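Probable LacI-family transcriptional regulator (Corynebacterium glutamicum ATCC 13032, PDB 3BIL) probably binds cis-regulatory DNA as a LacI-family transcription regulator, though its precise function is unknown. Local coordinates at residues 266-278 with 285-297. Sequence-based numbering, arbitrary orientation.
Sequences VIGKDVSVIGFDT and QPHPLTVIDQNVE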
# COMPACT_ATOMS: atom_id res chain seq x y z
N VAL A 266 14.94 -3.96 19.86
CA VAL A 266 15.17 -4.82 18.70
C VAL A 266 14.16 -5.98 18.71
O VAL A 266 14.22 -6.85 19.57
CB VAL A 266 16.65 -5.38 18.65
CG1 VAL A 266 16.96 -6.04 17.27
CG2 VAL A 266 17.66 -4.28 18.94
N ILE A 267 13.23 -5.97 17.75
CA ILE A 267 12.40 -7.11 17.47
C ILE A 267 13.22 -8.35 17.18
O ILE A 267 14.29 -8.27 16.56
CB ILE A 267 11.48 -6.85 16.29
CG1 ILE A 267 10.60 -5.65 16.64
CG2 ILE A 267 10.66 -8.16 15.96
CD1 ILE A 267 9.48 -5.38 15.74
N GLY A 268 12.71 -9.50 17.61
CA GLY A 268 13.49 -10.74 17.56
C GLY A 268 14.72 -10.77 18.48
O GLY A 268 15.43 -11.76 18.51
N LYS A 269 14.97 -9.70 19.24
CA LYS A 269 16.05 -9.70 20.23
C LYS A 269 15.58 -9.26 21.65
O LYS A 269 15.79 -9.96 22.63
CB LYS A 269 17.21 -8.83 19.71
CG LYS A 269 18.33 -8.52 20.68
CD LYS A 269 19.64 -9.23 20.36
CE LYS A 269 20.64 -9.11 21.54
NZ LYS A 269 20.22 -9.94 22.74
N ASP A 270 14.89 -8.13 21.75
CA ASP A 270 14.47 -7.61 23.05
C ASP A 270 12.98 -7.82 23.30
O ASP A 270 12.54 -7.70 24.42
CB ASP A 270 14.78 -6.12 23.16
CG ASP A 270 16.26 -5.82 23.15
OD1 ASP A 270 16.99 -6.42 23.98
OD2 ASP A 270 16.68 -4.98 22.30
N VAL A 271 12.22 -8.12 22.25
CA VAL A 271 10.79 -8.33 22.37
C VAL A 271 10.39 -9.22 21.19
O VAL A 271 11.06 -9.17 20.15
CB VAL A 271 10.11 -7.00 22.18
CG1 VAL A 271 10.34 -6.47 20.71
CG2 VAL A 271 8.65 -7.09 22.48
N SER A 272 9.31 -9.99 21.31
CA SER A 272 8.83 -10.80 20.21
C SER A 272 7.67 -10.12 19.49
O SER A 272 6.84 -9.52 20.14
CB SER A 272 8.36 -12.19 20.69
OG SER A 272 9.44 -12.90 21.28
N VAL A 273 7.58 -10.26 18.16
CA VAL A 273 6.43 -9.74 17.42
C VAL A 273 5.77 -10.83 16.58
O VAL A 273 6.45 -11.63 15.96
CB VAL A 273 6.81 -8.51 16.54
CG1 VAL A 273 5.60 -7.98 15.73
CG2 VAL A 273 7.30 -7.40 17.41
N ILE A 274 4.44 -10.84 16.58
CA ILE A 274 3.67 -11.53 15.58
C ILE A 274 2.86 -10.51 14.81
O ILE A 274 2.09 -9.76 15.42
CB ILE A 274 2.67 -12.56 16.18
CG1 ILE A 274 3.37 -13.50 17.17
CG2 ILE A 274 1.98 -13.33 15.04
CD1 ILE A 274 4.29 -14.55 16.54
N GLY A 275 3.02 -10.48 13.47
CA GLY A 275 2.35 -9.49 12.64
C GLY A 275 1.19 -10.08 11.94
O GLY A 275 1.03 -11.28 11.95
N PHE A 276 0.38 -9.26 11.32
CA PHE A 276 -0.74 -9.78 10.55
C PHE A 276 -0.66 -9.26 9.12
O PHE A 276 -0.41 -8.07 8.92
CB PHE A 276 -2.07 -9.40 11.20
CG PHE A 276 -3.07 -10.56 11.29
CD1 PHE A 276 -3.16 -11.33 12.45
CD2 PHE A 276 -3.93 -10.86 10.22
CE1 PHE A 276 -4.07 -12.39 12.56
CE2 PHE A 276 -4.84 -11.93 10.31
CZ PHE A 276 -4.92 -12.70 11.48
N ASP A 277 -0.83 -10.17 8.14
CA ASP A 277 -0.67 -9.93 6.69
C ASP A 277 0.75 -9.78 6.14
O ASP A 277 1.73 -9.61 6.86
CB ASP A 277 -1.59 -8.82 6.17
CG ASP A 277 -3.01 -9.00 6.65
OD1 ASP A 277 -3.70 -9.94 6.18
OD2 ASP A 277 -3.40 -8.23 7.55
N THR A 278 0.84 -9.88 4.82
CA THR A 278 2.09 -10.30 4.19
C THR A 278 3.03 -9.20 3.71
O THR A 278 4.08 -9.54 3.17
CB THR A 278 1.83 -11.27 3.01
OG1 THR A 278 0.56 -10.98 2.38
CG2 THR A 278 1.83 -12.67 3.50
N GLN A 285 12.78 -6.65 7.38
CA GLN A 285 13.28 -6.14 8.66
C GLN A 285 14.62 -6.86 9.01
O GLN A 285 14.88 -7.94 8.47
CB GLN A 285 12.23 -6.37 9.78
CG GLN A 285 10.80 -5.73 9.62
CD GLN A 285 10.79 -4.20 9.42
OE1 GLN A 285 11.00 -3.41 10.37
NE2 GLN A 285 10.53 -3.77 8.17
N PRO A 286 15.49 -6.26 9.86
CA PRO A 286 16.72 -7.00 10.30
C PRO A 286 16.43 -8.38 10.88
O PRO A 286 17.26 -9.28 10.75
CB PRO A 286 17.34 -6.09 11.38
CG PRO A 286 16.25 -5.07 11.71
CD PRO A 286 15.45 -4.90 10.43
N HIS A 287 15.30 -8.55 11.55
CA HIS A 287 14.83 -9.88 11.87
C HIS A 287 13.45 -10.00 11.25
O HIS A 287 12.48 -9.39 11.72
CB HIS A 287 14.78 -10.12 13.36
CG HIS A 287 16.12 -10.11 14.03
ND1 HIS A 287 16.85 -8.96 14.23
CD2 HIS A 287 16.85 -11.12 14.57
CE1 HIS A 287 17.97 -9.25 14.85
NE2 HIS A 287 18.00 -10.56 15.07
N PRO A 288 13.35 -10.76 10.16
CA PRO A 288 12.07 -10.76 9.49
C PRO A 288 10.94 -11.15 10.45
O PRO A 288 11.19 -11.81 11.46
CB PRO A 288 12.27 -11.78 8.37
CG PRO A 288 13.77 -11.68 8.10
CD PRO A 288 14.33 -11.61 9.47
N LEU A 289 9.71 -10.74 10.13
CA LEU A 289 8.62 -10.88 11.04
C LEU A 289 7.84 -12.16 10.81
O LEU A 289 7.33 -12.38 9.74
CB LEU A 289 7.65 -9.72 10.89
CG LEU A 289 7.48 -8.68 11.97
CD1 LEU A 289 8.78 -7.90 12.17
CD2 LEU A 289 6.39 -7.79 11.48
N THR A 290 7.71 -12.96 11.86
CA THR A 290 6.71 -13.98 11.85
C THR A 290 5.33 -13.30 11.66
O THR A 290 4.99 -12.38 12.37
CB THR A 290 6.83 -14.80 13.12
OG1 THR A 290 8.16 -15.36 13.21
CG2 THR A 290 5.80 -15.93 13.14
N VAL A 291 4.53 -13.76 10.72
CA VAL A 291 3.24 -13.15 10.47
C VAL A 291 2.22 -14.23 10.14
O VAL A 291 2.57 -15.37 9.80
CB VAL A 291 3.25 -12.16 9.26
CG1 VAL A 291 4.08 -10.84 9.55
CG2 VAL A 291 3.73 -12.84 7.96
N ILE A 292 0.96 -13.83 10.23
CA ILE A 292 -0.15 -14.66 9.87
C ILE A 292 -0.60 -14.27 8.48
O ILE A 292 -0.99 -13.14 8.24
CB ILE A 292 -1.25 -14.60 10.94
CG1 ILE A 292 -0.75 -15.31 12.21
CG2 ILE A 292 -2.54 -15.26 10.44
CD1 ILE A 292 -1.70 -15.18 13.40
N ASP A 293 -0.49 -15.19 7.55
CA ASP A 293 -0.87 -14.91 6.19
C ASP A 293 -2.32 -15.33 6.00
O ASP A 293 -2.75 -16.37 6.48
CB ASP A 293 0.10 -15.61 5.22
CG ASP A 293 -0.39 -15.64 3.76
OD1 ASP A 293 -1.32 -14.90 3.40
OD2 ASP A 293 0.14 -16.41 2.96
N GLN A 294 -3.08 -14.53 5.29
CA GLN A 294 -4.46 -14.81 5.04
C GLN A 294 -4.73 -15.24 3.64
O GLN A 294 -5.89 -15.49 3.28
CB GLN A 294 -5.23 -13.54 5.21
CG GLN A 294 -5.77 -13.37 6.55
CD GLN A 294 -6.50 -12.12 6.59
OE1 GLN A 294 -7.72 -12.10 6.36
NE2 GLN A 294 -5.78 -11.02 6.76
N ASN A 295 -3.69 -15.28 2.83
CA ASN A 295 -3.79 -15.78 1.48
C ASN A 295 -4.80 -15.01 0.63
O ASN A 295 -5.75 -15.59 0.11
CB ASN A 295 -4.10 -17.28 1.52
CG ASN A 295 -3.39 -18.02 0.43
OD1 ASN A 295 -3.80 -17.99 -0.74
ND2 ASN A 295 -2.27 -18.66 0.79
N VAL A 296 -4.54 -13.71 0.46
CA VAL A 296 -5.42 -12.78 -0.24
C VAL A 296 -5.77 -13.26 -1.63
O VAL A 296 -6.89 -13.03 -2.08
CB VAL A 296 -4.79 -11.39 -0.48
CG1 VAL A 296 -5.79 -10.32 -0.18
CG2 VAL A 296 -3.56 -11.21 0.35
N GLU A 297 -4.79 -13.87 -2.29
CA GLU A 297 -4.93 -14.32 -3.70
C GLU A 297 -6.08 -15.33 -3.87
O GLU A 297 -6.91 -15.21 -4.77
CB GLU A 297 -3.58 -14.86 -4.24
CG GLU A 297 -3.57 -15.18 -5.76
CD GLU A 297 -2.15 -15.24 -6.41
OE1 GLU A 297 -2.06 -15.58 -7.63
OE2 GLU A 297 -1.13 -14.95 -5.73
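Strands 272-276 and 291-293 run parallel, 24° apart, joined by a ladder in which Gly-275 N donates to Thr-290 O (2.9 Å), Ile-292 N to Gly-275 O and Asp-277 N to Ile-292 O. Gly-275, with no side chain, lets Val-291 CG1 come within 3.8 Å of its CA. On the other face of the sheet, Ile-292 sets CG2 over one face of the Phe-276 ring, 3.6 Å from Phe-276 CZ, a CH-pi contact; with CG2 anti to the backbone N and CG1 beside it (chi1 -70°), both branches of this apolar chain cover the ring, Ile-292 CD1 lying 3.8 Å from Phe-276 CE1. Both strands belong to the C-terminal half of a periplasmic-binding-protein-like core, the fold of LacI-family effector domains, and Ile-292 also touches strand 322-328 at Thr-325. Beyond the strand ends, Gln-294 NE2 stands at the ring edge, 3.8 Å from Phe-276 CE2, amide and ring planes 66° apart. An amide can donate and accept: NE2 also meets Asp-277 OD1, too closely for that bond's details to be trusted, while Gln-294 OE1 is hydrogen-bonded to Ser-166 OG and Asp-277 OD2 to Ser-250 OG. Asp-293 OD1 accepts from Asn-295 N, as in an Asx turn, though the bond is modelled very short.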